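Local coordinates for protein monoacylglycerol lipase (PDB 6QE2) that hydrolyses monoacylglycerols, probably to glycerol and a free fatty acid, as an archaeal lipase of the alpha/beta-hydrolase superfamily, at residues A[96-101]-A[182-187]; A[105-110]-A[193-198]; A[186-191]-A[216-221]. One frame throughout, in Å; residues are numbered along the deposited sequence.

Followed from the N terminus, the chain leaves helix 88-99 through 96-101 and enters strand 106-110 through 105-110; their partners come some 80 residues later. Contact 1 closes an 80-residue loop by bringing the end of helix 171-186 back to the end of helix 88-99. Contact 2 closes an 82-residue loop and crosses contact 1, since 105-110 begins inside the first loop and pairs beyond it with 193-198. Contact 3, closing a short loop of 24 residues, starts where contact 1 ends, sharing K186 and E187, and crosses contact 2. Together they tie helices 88-99, 171-186 and 209-217 to neighbouring parallel strands of the central sheet; A97 packs on V107, and L218 on V195.

Contact 1 (A[96-101]-A[182-187]); sequences YAETRP and ERAHKE
E98 reaches across from the last turn of helix 88-99 to the carbonyl end of helix 171-186, and its side chain supplies most of what 96-101 brings to the contact. CG stands anti to the carbonyl carbon (chi1 -75°) and the chain runs on extended, which carries the carboxylate against the backbone of A184 and E187. The packing is tight here: E98 CG lies 3.3 Å from E187 O, E98 OE1 is 3.4 Å from A184 CA, and E98 OE2 comes to 2.6 Å from A184 O. Oxygens this near would probably shift the ionisation of E98 toward the acid form, while R95, salt-bridged to E98 OE1, would favour the carboxylate. The two acids also approach each other, E98 OE1 lying 4.4 Å from E187 OE1; R95 bridges to both, and R190 forms a second salt bridge to E187 OE1. With an alanine here, A184 O and the end of the helix would probably lose their close partner, and R95 would keep only E187 of this acid pair. Away from this point the contact thins. T99 offers just its methyl, CG2 4.0 Å from E187 OE1, while its OG1 is hydrogen-bonded to R95 O and accepts from R100 NH1 at 3.0 Å, in the guanidinium plane. R183 turns its long side chain off toward D179 on the exposed side. The arrangement joins two helices of an alpha/beta-hydrolase fold by their C-terminal ends, one of them the helix that follows the probable nucleophile elbow at S87.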
ATOM      1  N   TYR A  96       0.683  -3.549  -9.782  1.00 23.24           N
ATOM      2  CA  TYR A  96       0.078  -4.825 -10.140  1.00 21.92           C
ATOM      3  C   TYR A  96      -1.048  -4.627 -11.147  1.00 24.55           C
ATOM      4  O   TYR A  96      -1.152  -5.377 -12.126  1.00 25.03           O
ATOM      5  CB  TYR A  96      -0.433  -5.540  -8.893  1.00 19.27           C
ATOM      6  CG  TYR A  96      -0.655  -7.012  -9.158  1.00 20.51           C
ATOM      7  CD1 TYR A  96       0.372  -7.929  -8.973  1.00 18.90           C
ATOM      8  CD2 TYR A  96      -1.871  -7.479  -9.643  1.00 24.20           C
ATOM      9  CE1 TYR A  96       0.194  -9.274  -9.237  1.00 21.14           C
ATOM     10  CE2 TYR A  96      -2.061  -8.832  -9.902  1.00 22.74           C
ATOM     11  CZ  TYR A  96      -1.023  -9.719  -9.702  1.00 24.55           C
ATOM     12  OH  TYR A  96      -1.196 -11.061  -9.965  1.00 22.59           O
ATOM     13  N   ALA A  97      -1.894  -3.614 -10.930  1.00 23.68           N
ATOM     14  CA  ALA A  97      -2.966  -3.320 -11.872  1.00 25.82           C
ATOM     15  C   ALA A  97      -2.434  -2.926 -13.240  1.00 29.58           C
ATOM     16  O   ALA A  97      -3.135  -3.096 -14.244  1.00 25.09           O
ATOM     17  CB  ALA A  97      -3.868  -2.216 -11.313  1.00 22.75           C
ATOM     18  N   GLU A  98      -1.196  -2.430 -13.300  1.00 25.34           N
ATOM     19  CA  GLU A  98      -0.583  -2.051 -14.565  1.00 25.70           C
ATOM     20  C   GLU A  98       0.071  -3.236 -15.263  1.00 30.01           C
ATOM     21  O   GLU A  98       0.004  -3.348 -16.491  1.00 34.18           O
ATOM     22  CB  GLU A  98       0.443  -0.949 -14.318  1.00 23.47           C
ATOM     23  CG  GLU A  98      -0.221   0.378 -14.050  1.00 22.16           C
ATOM     24  CD  GLU A  98       0.721   1.444 -13.555  1.00 31.95           C
ATOM     25  OE1 GLU A  98       1.893   1.140 -13.260  1.00 23.24           O
ATOM     26  OE2 GLU A  98       0.275   2.603 -13.459  1.00 25.11           O
ATOM     27  N   THR A  99       0.701  -4.132 -14.504  1.00 25.60           N
ATOM     28  CA  THR A  99       1.489  -5.212 -15.089  1.00 25.16           C
ATOM     29  C   THR A  99       0.751  -6.542 -15.181  1.00 30.65           C
ATOM     30  O   THR A  99       1.173  -7.408 -15.955  1.00 27.74           O
ATOM     31  CB  THR A  99       2.778  -5.408 -14.291  1.00 28.86           C
ATOM     32  OG1 THR A  99       2.449  -5.687 -12.929  1.00 25.46           O
ATOM     33  CG2 THR A  99       3.645  -4.144 -14.355  1.00 28.35           C
ATOM     34  N   ARG A 100      -0.312  -6.736 -14.400  1.00 26.48           N
ATOM     35  CA  ARG A 100      -1.224  -7.873 -14.534  1.00 26.75           C
ATOM     36  C   ARG A 100      -2.645  -7.340 -14.717  1.00 27.33           C
ATOM     37  O   ARG A 100      -3.531  -7.615 -13.898  1.00 28.41           O
ATOM     38  CB  ARG A 100      -1.149  -8.790 -13.314  1.00 27.27           C
ATOM     39  CG  ARG A 100       0.137  -9.600 -13.164  1.00 24.41           C
ATOM     40  CD  ARG A 100       1.305  -8.777 -12.589  1.00 26.91           C
ATOM     41  NE  ARG A 100       2.303  -9.632 -11.937  1.00 27.63           N
ATOM     42  CZ  ARG A 100       3.559  -9.267 -11.680  1.00 32.30           C
ATOM     43  NH1 ARG A 100       3.990  -8.055 -12.016  1.00 26.52           N
ATOM     44  NH2 ARG A 100       4.390 -10.117 -11.081  1.00 28.71           N
ATOM     45  N   PRO A 101      -2.898  -6.582 -15.791  1.00 27.57           N
ATOM     46  CA  PRO A 101      -4.119  -5.757 -15.837  1.00 32.27           C
ATOM     47  C   PRO A 101      -5.411  -6.547 -15.811  1.00 33.28           C
ATOM     48  O   PRO A 101      -6.430  -6.023 -15.341  1.00 30.17           O
ATOM     49  CB  PRO A 101      -3.977  -4.979 -17.155  1.00 30.55           C
ATOM     50  CG  PRO A 101      -2.578  -5.181 -17.606  1.00 37.37           C
ATOM     51  CD  PRO A 101      -2.099  -6.457 -17.023  1.00 30.75           C
ATOM     52  N   GLU A 182       8.211   6.015 -10.524  0.99 25.61           N
ATOM     53  CA  GLU A 182       8.256   6.516 -11.891  1.00 27.43           C
ATOM     54  C   GLU A 182       7.409   5.667 -12.831  0.98 31.38           C
ATOM     55  O   GLU A 182       6.633   6.199 -13.638  1.00 31.14           O
ATOM     56  CB  GLU A 182       9.703   6.533 -12.373  1.00 29.58           C
ATOM     57  CG  GLU A 182      10.533   7.618 -11.719  1.00 41.24           C
ATOM     58  CD  GLU A 182      11.886   7.766 -12.395  1.00 58.39           C
ATOM     59  OE1 GLU A 182      12.348   8.918 -12.567  1.00 74.96           O
ATOM     60  OE2 GLU A 182      12.480   6.727 -12.763  1.00 54.47           O
ATOM     61  N   ARG A 183       7.563   4.338 -12.751  1.00 25.40           N
ATOM     62  CA  ARG A 183       6.861   3.474 -13.687  1.00 27.14           C
ATOM     63  C   ARG A 183       5.358   3.538 -13.463  1.00 26.58           C
ATOM     64  O   ARG A 183       4.589   3.346 -14.413  1.00 27.24           O
ATOM     65  CB  ARG A 183       7.352   2.043 -13.562  1.00 30.66           C
ATOM     66  CG  ARG A 183       8.799   1.920 -13.990  1.00 31.62           C
ATOM     67  CD  ARG A 183       9.154   0.451 -13.854  1.00 40.93           C
ATOM     68  NE  ARG A 183      10.539   0.209 -14.226  1.00 52.57           N
ATOM     69  CZ  ARG A 183      11.191  -0.921 -13.962  1.00 62.64           C
ATOM     70  NH1 ARG A 183      10.597  -1.907 -13.284  1.00 56.67           N
ATOM     71  NH2 ARG A 183      12.458  -1.049 -14.343  1.00 66.16           N
ATOM     72  N   ALA A 184       4.932   3.847 -12.228  1.00 27.29           N
ATOM     73  CA  ALA A 184       3.492   3.870 -11.948  1.00 26.17           C
ATOM     74  C   ALA A 184       2.828   4.956 -12.766  1.00 26.01           C
ATOM     75  O   ALA A 184       1.715   4.783 -13.270  1.00 24.74           O
ATOM     76  CB  ALA A 184       3.213   4.094 -10.456  1.00 28.00           C
ATOM     77  N   HIS A 185       3.523   6.081 -12.947  1.00 23.18           N
ATOM     78  CA  HIS A 185       2.974   7.146 -13.769  1.00 28.18           C
ATOM     79  C   HIS A 185       3.104   6.826 -15.252  1.00 28.85           C
ATOM     80  O   HIS A 185       2.160   7.044 -16.019  1.00 29.69           O
ATOM     81  CB  HIS A 185       3.668   8.458 -13.428  1.00 24.55           C
ATOM     82  CG  HIS A 185       3.372   8.949 -12.046  1.00 26.39           C
ATOM     83  ND1 HIS A 185       2.180   9.554 -11.713  1.00 23.14           N
ATOM     84  CD2 HIS A 185       4.111   8.925 -10.912  1.00 26.45           C
ATOM     85  CE1 HIS A 185       2.197   9.886 -10.434  1.00 25.09           C
ATOM     86  NE2 HIS A 185       3.359   9.515  -9.926  1.00 27.59           N
ATOM     87  N   LYS A 186       4.253   6.284 -15.669  1.00 27.82           N
ATOM     88  CA  LYS A 186       4.489   6.042 -17.091  1.00 32.57           C
ATOM     89  C   LYS A 186       3.508   5.026 -17.662  1.00 35.70           C
ATOM     90  O   LYS A 186       3.085   5.148 -18.819  1.00 32.40           O
ATOM     91  CB  LYS A 186       5.926   5.575 -17.316  1.00 31.70           C
ATOM     92  CG  LYS A 186       6.955   6.673 -17.153  1.00 47.05           C
ATOM     93  CD  LYS A 186       8.362   6.154 -17.390  1.00 53.50           C
ATOM     94  CE  LYS A 186       9.383   7.267 -17.246  1.00 47.26           C
ATOM     95  NZ  LYS A 186      10.778   6.766 -17.396  1.00 59.66           N
ATOM     96  N   GLU A 187       3.130   4.019 -16.871  1.00 29.17           N
ATOM     97  CA  GLU A 187       2.284   2.929 -17.334  1.00 27.39           C
ATOM     98  C   GLU A 187       0.832   3.068 -16.882  1.00 30.27           C
ATOM     99  O   GLU A 187       0.091   2.078 -16.901  1.00 26.48           O
ATOM    100  CB  GLU A 187       2.862   1.591 -16.871  1.00 29.93           C
ATOM    101  CG  GLU A 187       4.299   1.374 -17.313  1.00 29.61           C
ATOM    102  CD  GLU A 187       4.819  -0.018 -17.008  1.00 35.19           C
ATOM    103  OE1 GLU A 187       4.036  -0.873 -16.537  1.00 36.41           O
ATOM    104  OE2 GLU A 187       6.023  -0.260 -17.239  1.00 44.56           O
TER

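Contact 2 (A[105-110]-A[193-198]); sequences MGVVAS and APVLLL
V107 and A109 are the residues of strand 106-110 that bond to 193-198, each through both its N-H and its carbonyl. V107 N donates to P194 O (2.9 Å) and V107 O accepts from L196 N; two residues on, A109 N donates to L196 O (2.9 Å, 169° at the hydrogen) and A109 O accepts from L198 N. The strands run parallel, 7° apart, and CA-H...O contacts such as V108 CA to L196 O at 3.3 Å fill in between the bonds. Side chains meet on both faces. On one, V107 and V195 stand flank to flank; chi1 of V107 (54°) sets CG1 between the backbone N and the carbonyl carbon, 3.6 Å from V195 CG2. Further along that face the A109 methyl meets L197 CD2 at 3.8 Å. On the other, V108 serves two leucines with a single methyl: its CG1, anti to the backbone N, lies 3.9 Å from CD2 of its strand partner L196 and 3.5 Å from CD1 of L198, two residues further on. Ahead of the paired strands, P194 CD rests 3.3 Å from M105 O, and the A193 methyl sits against the backbone N and CA of G106. S110 OG is held by H86 ND1, next to the probable nucleophile S87. Outward, V108 bonds through its backbone to L83 and G85 of strand 82-86, which places 106-110 between strands 82-86 and 195-200. V93, I94 and A97 of helix 88-99 pack on the face of V107 and A109, whereas W252 of helix 242-256 covers V108, L196 and P194 from the other side.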
ATOM      1  N   MET A 105     -10.242  -7.503 -10.047  1.00 25.28           N
ATOM      2  CA  MET A 105     -11.548  -6.873 -10.193  1.00 26.36           C
ATOM      3  C   MET A 105     -11.499  -5.366 -10.009  1.00 27.72           C
ATOM      4  O   MET A 105     -12.425  -4.669 -10.436  1.00 28.33           O
ATOM      5  CB  MET A 105     -12.538  -7.449  -9.175  1.00 25.91           C
ATOM      6  CG  MET A 105     -12.853  -8.920  -9.349  1.00 39.14           C
ATOM      7  SD  MET A 105     -13.536  -9.235 -10.980  1.00 46.26           S
ATOM      8  CE  MET A 105     -15.081  -8.342 -10.873  1.00 48.44           C
ATOM      9  N   GLY A 106     -10.443  -4.856  -9.397  1.00 24.53           N
ATOM     10  CA  GLY A 106     -10.353  -3.455  -9.040  1.00 24.22           C
ATOM     11  C   GLY A 106      -9.244  -3.247  -8.039  1.00 26.30           C
ATOM     12  O   GLY A 106      -8.738  -4.185  -7.420  1.00 25.56           O
ATOM     13  N   VAL A 107      -8.841  -1.989  -7.889  1.00 24.80           N
ATOM     14  CA  VAL A 107      -7.718  -1.657  -7.019  1.00 26.35           C
ATOM     15  C   VAL A 107      -8.061  -0.427  -6.190  1.00 25.80           C
ATOM     16  O   VAL A 107      -8.548   0.578  -6.721  1.00 25.77           O
ATOM     17  CB  VAL A 107      -6.410  -1.456  -7.816  1.00 29.44           C
ATOM     18  CG1 VAL A 107      -6.577  -0.428  -8.939  1.00 28.97           C
ATOM     19  CG2 VAL A 107      -5.289  -1.062  -6.886  1.00 26.52           C
ATOM     20  N   VAL A 108      -7.843  -0.528  -4.880  1.00 21.36           N
ATOM     21  CA  VAL A 108      -8.021   0.570  -3.937  1.00 20.50           C
ATOM     22  C   VAL A 108      -6.647   0.885  -3.371  1.00 22.97           C
ATOM     23  O   VAL A 108      -5.980  -0.005  -2.826  1.00 21.52           O
ATOM     24  CB  VAL A 108      -8.992   0.211  -2.803  1.00 26.70           C
ATOM     25  CG1 VAL A 108      -9.154   1.392  -1.853  1.00 25.22           C
ATOM     26  CG2 VAL A 108     -10.337  -0.261  -3.356  1.00 24.12           C
ATOM     27  N   ALA A 109      -6.215   2.133  -3.507  1.00 21.13           N
ATOM     28  CA  ALA A 109      -4.905   2.558  -3.028  1.00 22.71           C
ATOM     29  C   ALA A 109      -5.085   3.669  -2.004  1.00 21.69           C
ATOM     30  O   ALA A 109      -5.620   4.735  -2.324  1.00 23.66           O
ATOM     31  CB  ALA A 109      -4.018   3.019  -4.184  1.00 21.15           C
ATOM     32  N   SER A 110      -4.671   3.401  -0.770  1.00 22.51           N
ATOM     33  CA  SER A 110      -4.647   4.386   0.301  1.00 23.87           C
ATOM     34  C   SER A 110      -3.268   5.032   0.339  1.00 18.42           C
ATOM     35  O   SER A 110      -2.264   4.334   0.487  1.00 21.10           O
ATOM     36  CB  SER A 110      -4.976   3.716   1.635  1.00 26.87           C
ATOM     37  OG  SER A 110      -4.425   4.425   2.731  1.00 26.29           O
ATOM     38  N   ALA A 193      -8.840  -2.190 -14.785  1.00 29.14           N
ATOM     39  CA  ALA A 193      -9.801  -2.417 -13.710  1.00 26.10           C
ATOM     40  C   ALA A 193     -10.187  -1.083 -13.047  1.00 27.56           C
ATOM     41  O   ALA A 193      -9.424  -0.120 -13.100  1.00 27.56           O
ATOM     42  CB  ALA A 193      -9.198  -3.367 -12.668  1.00 29.30           C
ATOM     43  N   PRO A 194     -11.320  -1.021 -12.363  1.00 24.38           N
ATOM     44  CA  PRO A 194     -11.696   0.211 -11.657  1.00 24.15           C
ATOM     45  C   PRO A 194     -10.707   0.571 -10.557  1.00 33.02           C
ATOM     46  O   PRO A 194     -10.105  -0.298  -9.925  1.00 26.41           O
ATOM     47  CB  PRO A 194     -13.078  -0.120 -11.077  1.00 31.76           C
ATOM     48  CG  PRO A 194     -13.610  -1.178 -11.976  1.00 33.95           C
ATOM     49  CD  PRO A 194     -12.416  -2.008 -12.360  1.00 28.37           C
ATOM     50  N   VAL A 195     -10.560   1.875 -10.321  1.00 26.27           N
ATOM     51  CA  VAL A 195      -9.548   2.419  -9.419  1.00 24.75           C
ATOM     52  C   VAL A 195     -10.205   3.345  -8.404  1.00 22.26           C
ATOM     53  O   VAL A 195     -11.051   4.173  -8.761  1.00 27.39           O
ATOM     54  CB  VAL A 195      -8.452   3.185 -10.194  1.00 24.40           C
ATOM     55  CG1 VAL A 195      -7.508   3.915  -9.225  1.00 24.98           C
ATOM     56  CG2 VAL A 195      -7.691   2.257 -11.116  1.00 25.76           C
ATOM     57  N   LEU A 196      -9.796   3.221  -7.141  1.00 23.66           N
ATOM     58  CA  LEU A 196     -10.128   4.188  -6.098  1.00 23.53           C
ATOM     59  C   LEU A 196      -8.838   4.615  -5.411  1.00 23.46           C
ATOM     60  O   LEU A 196      -8.088   3.768  -4.915  1.00 22.24           O
ATOM     61  CB  LEU A 196     -11.107   3.596  -5.077  1.00 22.46           C
ATOM     62  CG  LEU A 196     -11.377   4.420  -3.815  1.00 23.82           C
ATOM     63  CD1 LEU A 196     -12.023   5.776  -4.150  1.00 24.04           C
ATOM     64  CD2 LEU A 196     -12.242   3.628  -2.832  1.00 26.82           C
ATOM     65  N   LEU A 197      -8.572   5.921  -5.397  1.00 22.75           N
ATOM     66  CA  LEU A 197      -7.437   6.492  -4.689  1.00 25.10           C
ATOM     67  C   LEU A 197      -7.944   7.318  -3.514  1.00 22.91           C
ATOM     68  O   LEU A 197      -8.882   8.105  -3.666  1.00 27.37           O
ATOM     69  CB  LEU A 197      -6.614   7.381  -5.632  1.00 22.96           C
ATOM     70  CG  LEU A 197      -6.180   6.728  -6.945  1.00 23.15           C
ATOM     71  CD1 LEU A 197      -5.515   7.763  -7.840  1.00 23.75           C
ATOM     72  CD2 LEU A 197      -5.218   5.576  -6.682  1.00 22.76           C
ATOM     73  N   LEU A 198      -7.312   7.156  -2.351  1.00 22.60           N
ATOM     74  CA  LEU A 198      -7.690   7.885  -1.143  1.00 21.79           C
ATOM     75  C   LEU A 198      -6.461   8.585  -0.582  1.00 24.49           C
ATOM     76  O   LEU A 198      -5.437   7.936  -0.339  1.00 26.86           O
ATOM     77  CB  LEU A 198      -8.283   6.951  -0.080  1.00 24.89           C
ATOM     78  CG  LEU A 198      -9.419   6.022  -0.496  1.00 28.77           C
ATOM     79  CD1 LEU A 198      -8.928   4.595  -0.403  1.00 29.42           C
ATOM     80  CD2 LEU A 198     -10.637   6.214   0.385  1.00 29.68           C
TER

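Contact 3 (A[186-191]-A[216-221]); sequences KEAERI and EELKVK
A188 and L218 bring their CA atoms to within 5.1 Å where the 3-10 turn 188-190 runs beside the coil leaving helix 209-217. The two backbones are joined through water 1, which donates to A188 O and I191 O and accepts from K219 N at 2.9 Å, so one water serves three main-chain groups. The A188 methyl presses on E217 CB at 3.6 Å; the carboxylate of E217 is turned to H185, which bonds through ND1 to its OE2. L218 points its CB away from the turn but swings CD2 back to touch A188 O, 3.6 Å off, and I191 CD1 at 3.7 Å, its chain crossing that of I191. Both segments are helix-to-strand connections of the alpha/beta-hydrolase fold. The first, 186-191, leads from helix 171-186 to strand 195-200; the second completes the beta-alpha-beta crossover from that strand through helix 209-217 to its parallel neighbour 223-228. I191 O also meets V220 CB at 3.7 Å. Toward solvent E189 and K219 run alongside each other and touch along their aliphatic parts, with E189 OE2 3.3 Å from K219 CE. No salt bridge forms; K219, bent at chi2 (-54°) and further out, turns NZ back to L218 O, 3.1 Å away and met from above the carbonyl plane. Water 2 instead donates to both E189 OE2 and E217 O, linking the E189 carboxylate to the last carbonyl of helix 209-217.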
ATOM      1  N   LYS A 186       4.253   6.284 -15.669  1.00 27.82           N
ATOM      2  CA  LYS A 186       4.489   6.042 -17.091  1.00 32.57           C
ATOM      3  C   LYS A 186       3.508   5.026 -17.662  1.00 35.70           C
ATOM      4  O   LYS A 186       3.085   5.148 -18.819  1.00 32.40           O
ATOM      5  CB  LYS A 186       5.926   5.575 -17.316  1.00 31.70           C
ATOM      6  CG  LYS A 186       6.955   6.673 -17.153  1.00 47.05           C
ATOM      7  CD  LYS A 186       8.362   6.154 -17.390  1.00 53.50           C
ATOM      8  CE  LYS A 186       9.383   7.267 -17.246  1.00 47.26           C
ATOM      9  NZ  LYS A 186      10.778   6.766 -17.396  1.00 59.66           N
ATOM     10  N   GLU A 187       3.130   4.019 -16.871  1.00 29.17           N
ATOM     11  CA  GLU A 187       2.284   2.929 -17.334  1.00 27.39           C
ATOM     12  C   GLU A 187       0.832   3.068 -16.882  1.00 30.27           C
ATOM     13  O   GLU A 187       0.091   2.078 -16.901  1.00 26.48           O
ATOM     14  CB  GLU A 187       2.862   1.591 -16.871  1.00 29.93           C
ATOM     15  CG  GLU A 187       4.299   1.374 -17.313  1.00 29.61           C
ATOM     16  CD  GLU A 187       4.819  -0.018 -17.008  1.00 35.19           C
ATOM     17  OE1 GLU A 187       4.036  -0.873 -16.537  1.00 36.41           O
ATOM     18  OE2 GLU A 187       6.023  -0.260 -17.239  1.00 44.56           O
ATOM     19  N   ALA A 188       0.410   4.280 -16.506  1.00 29.65           N
ATOM     20  CA  ALA A 188      -0.931   4.483 -15.960  1.00 32.90           C
ATOM     21  C   ALA A 188      -2.015   4.003 -16.920  1.00 31.74           C
ATOM     22  O   ALA A 188      -3.048   3.475 -16.488  1.00 28.90           O
ATOM     23  CB  ALA A 188      -1.135   5.960 -15.623  1.00 28.86           C
ATOM     24  N   GLU A 189      -1.794   4.164 -18.227  1.00 31.65           N
ATOM     25  CA  GLU A 189      -2.787   3.770 -19.219  1.00 35.72           C
ATOM     26  C   GLU A 189      -2.972   2.260 -19.325  1.00 36.71           C
ATOM     27  O   GLU A 189      -3.924   1.818 -19.977  1.00 36.98           O
ATOM     28  CB  GLU A 189      -2.421   4.348 -20.588  1.00 39.72           C
ATOM     29  CG  GLU A 189      -2.374   5.864 -20.600  1.00 50.81           C
ATOM     30  CD  GLU A 189      -2.489   6.454 -21.993  1.00 60.01           C
ATOM     31  OE1 GLU A 189      -2.397   5.693 -22.979  1.00 59.21           O
ATOM     32  OE2 GLU A 189      -2.680   7.684 -22.099  1.00 61.15           O
ATOM     33  N   ARG A 190      -2.094   1.461 -18.720  1.00 27.57           N
ATOM     34  CA  ARG A 190      -2.239   0.011 -18.772  1.00 29.66           C
ATOM     35  C   ARG A 190      -3.340  -0.506 -17.853  1.00 33.19           C
ATOM     36  O   ARG A 190      -3.800  -1.637 -18.039  1.00 32.57           O
ATOM     37  CB  ARG A 190      -0.917  -0.670 -18.406  1.00 29.30           C
ATOM     38  CG  ARG A 190       0.229  -0.324 -19.333  1.00 34.54           C
ATOM     39  CD  ARG A 190       1.481  -1.138 -19.017  1.00 29.78           C
ATOM     40  NE  ARG A 190       1.314  -2.563 -19.278  1.00 36.53           N
ATOM     41  CZ  ARG A 190       2.143  -3.503 -18.833  1.00 35.12           C
ATOM     42  NH1 ARG A 190       3.195  -3.166 -18.099  1.00 36.13           N
ATOM     43  NH2 ARG A 190       1.922  -4.781 -19.118  1.00 42.07           N
ATOM     44  N   ILE A 191      -3.766   0.297 -16.877  1.00 30.75           N
ATOM     45  CA  ILE A 191      -4.788  -0.158 -15.951  1.00 28.11           C
ATOM     46  C   ILE A 191      -6.124  -0.253 -16.680  1.00 32.24           C
ATOM     47  O   ILE A 191      -6.552   0.701 -17.348  1.00 30.55           O
ATOM     48  CB  ILE A 191      -4.896   0.775 -14.741  1.00 26.87           C
ATOM     49  CG1 ILE A 191      -3.584   0.695 -13.921  1.00 27.25           C
ATOM     50  CG2 ILE A 191      -6.131   0.343 -13.893  1.00 26.65           C
ATOM     51  CD1 ILE A 191      -3.612   1.397 -12.616  1.00 23.22           C
ATOM     52  N   GLU A 216      -5.384  11.749 -13.340  1.00 26.97           N
ATOM     53  CA  GLU A 216      -5.447  12.346 -14.665  1.00 27.30           C
ATOM     54  C   GLU A 216      -4.749  11.496 -15.728  1.00 32.04           C
ATOM     55  O   GLU A 216      -5.100  11.534 -16.887  1.00 33.87           O
ATOM     56  CB  GLU A 216      -4.963  13.794 -14.615  1.00 26.50           C
ATOM     57  CG  GLU A 216      -5.567  14.492 -13.415  1.00 32.40           C
ATOM     58  CD  GLU A 216      -5.576  15.997 -13.486  1.00 50.62           C
ATOM     59  OE1 GLU A 216      -4.616  16.583 -14.005  1.00 49.72           O
ATOM     60  OE2 GLU A 216      -6.546  16.588 -12.992  1.00 47.23           O
ATOM     61  N   GLU A 217      -3.750  10.731 -15.313  1.00 29.97           N
ATOM     62  CA  GLU A 217      -2.988   9.893 -16.226  1.00 28.35           C
ATOM     63  C   GLU A 217      -3.728   8.613 -16.578  1.00 31.67           C
ATOM     64  O   GLU A 217      -3.510   8.038 -17.623  1.00 32.01           O
ATOM     65  CB  GLU A 217      -1.626   9.554 -15.627  1.00 30.78           C
ATOM     66  CG  GLU A 217      -0.627  10.688 -15.713  1.00 31.29           C
ATOM     67  CD  GLU A 217       0.467  10.592 -14.675  1.00 41.92           C
ATOM     68  OE1 GLU A 217       1.422  11.374 -14.740  1.00 35.93           O
ATOM     69  OE2 GLU A 217       0.365   9.737 -13.791  1.00 34.29           O
ATOM     70  N   LEU A 218      -4.604   8.164 -15.695  1.00 28.26           N
ATOM     71  CA  LEU A 218      -5.350   6.950 -15.949  1.00 32.55           C
ATOM     72  C   LEU A 218      -6.295   7.121 -17.125  1.00 36.43           C
ATOM     73  O   LEU A 218      -6.828   8.196 -17.338  1.00 34.39           O
ATOM     74  CB  LEU A 218      -6.164   6.561 -14.728  1.00 25.87           C
ATOM     75  CG  LEU A 218      -5.447   6.123 -13.461  1.00 28.60           C
ATOM     76  CD1 LEU A 218      -6.438   6.124 -12.319  1.00 24.10           C
ATOM     77  CD2 LEU A 218      -4.829   4.749 -13.634  1.00 24.12           C
ATOM     78  N   LYS A 219      -6.500   6.045 -17.874  1.00 35.02           N
ATOM     79  CA  LYS A 219      -7.405   6.061 -19.012  1.00 36.03           C
ATOM     80  C   LYS A 219      -8.677   5.286 -18.719  1.00 42.61           C
ATOM     81  O   LYS A 219      -9.666   5.439 -19.415  1.00 39.05           O
ATOM     82  CB  LYS A 219      -6.730   5.518 -20.260  1.00 40.76           C
ATOM     83  CG  LYS A 219      -5.773   6.506 -20.898  1.00 50.58           C
ATOM     84  CD  LYS A 219      -6.446   7.836 -21.185  1.00 50.12           C
ATOM     85  CE  LYS A 219      -5.473   8.993 -21.045  1.00 51.94           C
ATOM     86  NZ  LYS A 219      -5.666   9.701 -19.750  1.00 49.81           N
ATOM     87  N   VAL A 220      -8.641   4.438 -17.698  1.00 33.28           N
ATOM     88  CA  VAL A 220      -9.828   3.696 -17.303  1.00 33.51           C
ATOM     89  C   VAL A 220     -10.904   4.687 -16.883  1.00 36.04           C
ATOM     90  O   VAL A 220     -10.623   5.705 -16.235  1.00 34.66           O
ATOM     91  CB  VAL A 220      -9.487   2.701 -16.178  1.00 33.27           C
ATOM     92  CG1 VAL A 220      -9.007   3.432 -14.924  1.00 30.09           C
ATOM     93  CG2 VAL A 220     -10.675   1.804 -15.862  1.00 32.60           C
ATOM     94  N   LYS A 221     -12.145   4.415 -17.285  1.00 35.99           N
ATOM     95  CA  LYS A 221     -13.215   5.373 -17.037  1.00 35.49           C
ATOM     96  C   LYS A 221     -13.693   5.326 -15.593  1.00 30.55           C
ATOM     97  O   LYS A 221     -13.965   6.374 -14.996  1.00 32.52           O
ATOM     98  CB  LYS A 221     -14.362   5.138 -18.017  1.00 41.92           C
ATOM     99  CG  LYS A 221     -13.938   5.373 -19.456  1.00 57.30           C
ATOM    100  CD  LYS A 221     -15.027   5.042 -20.452  1.00 69.73           C
ATOM    101  CE  LYS A 221     -14.582   5.417 -21.855  1.00 71.48           C
ATOM    102  NZ  LYS A 221     -13.163   5.029 -22.097  1.00 71.55           N
TER
HETATM  103  O   HOH W   1      -5.730   3.341 -17.101  1.00 30.64           O
HETATM  104  O   HOH W   2      -1.455   8.913 -19.593  1.00 42.85           O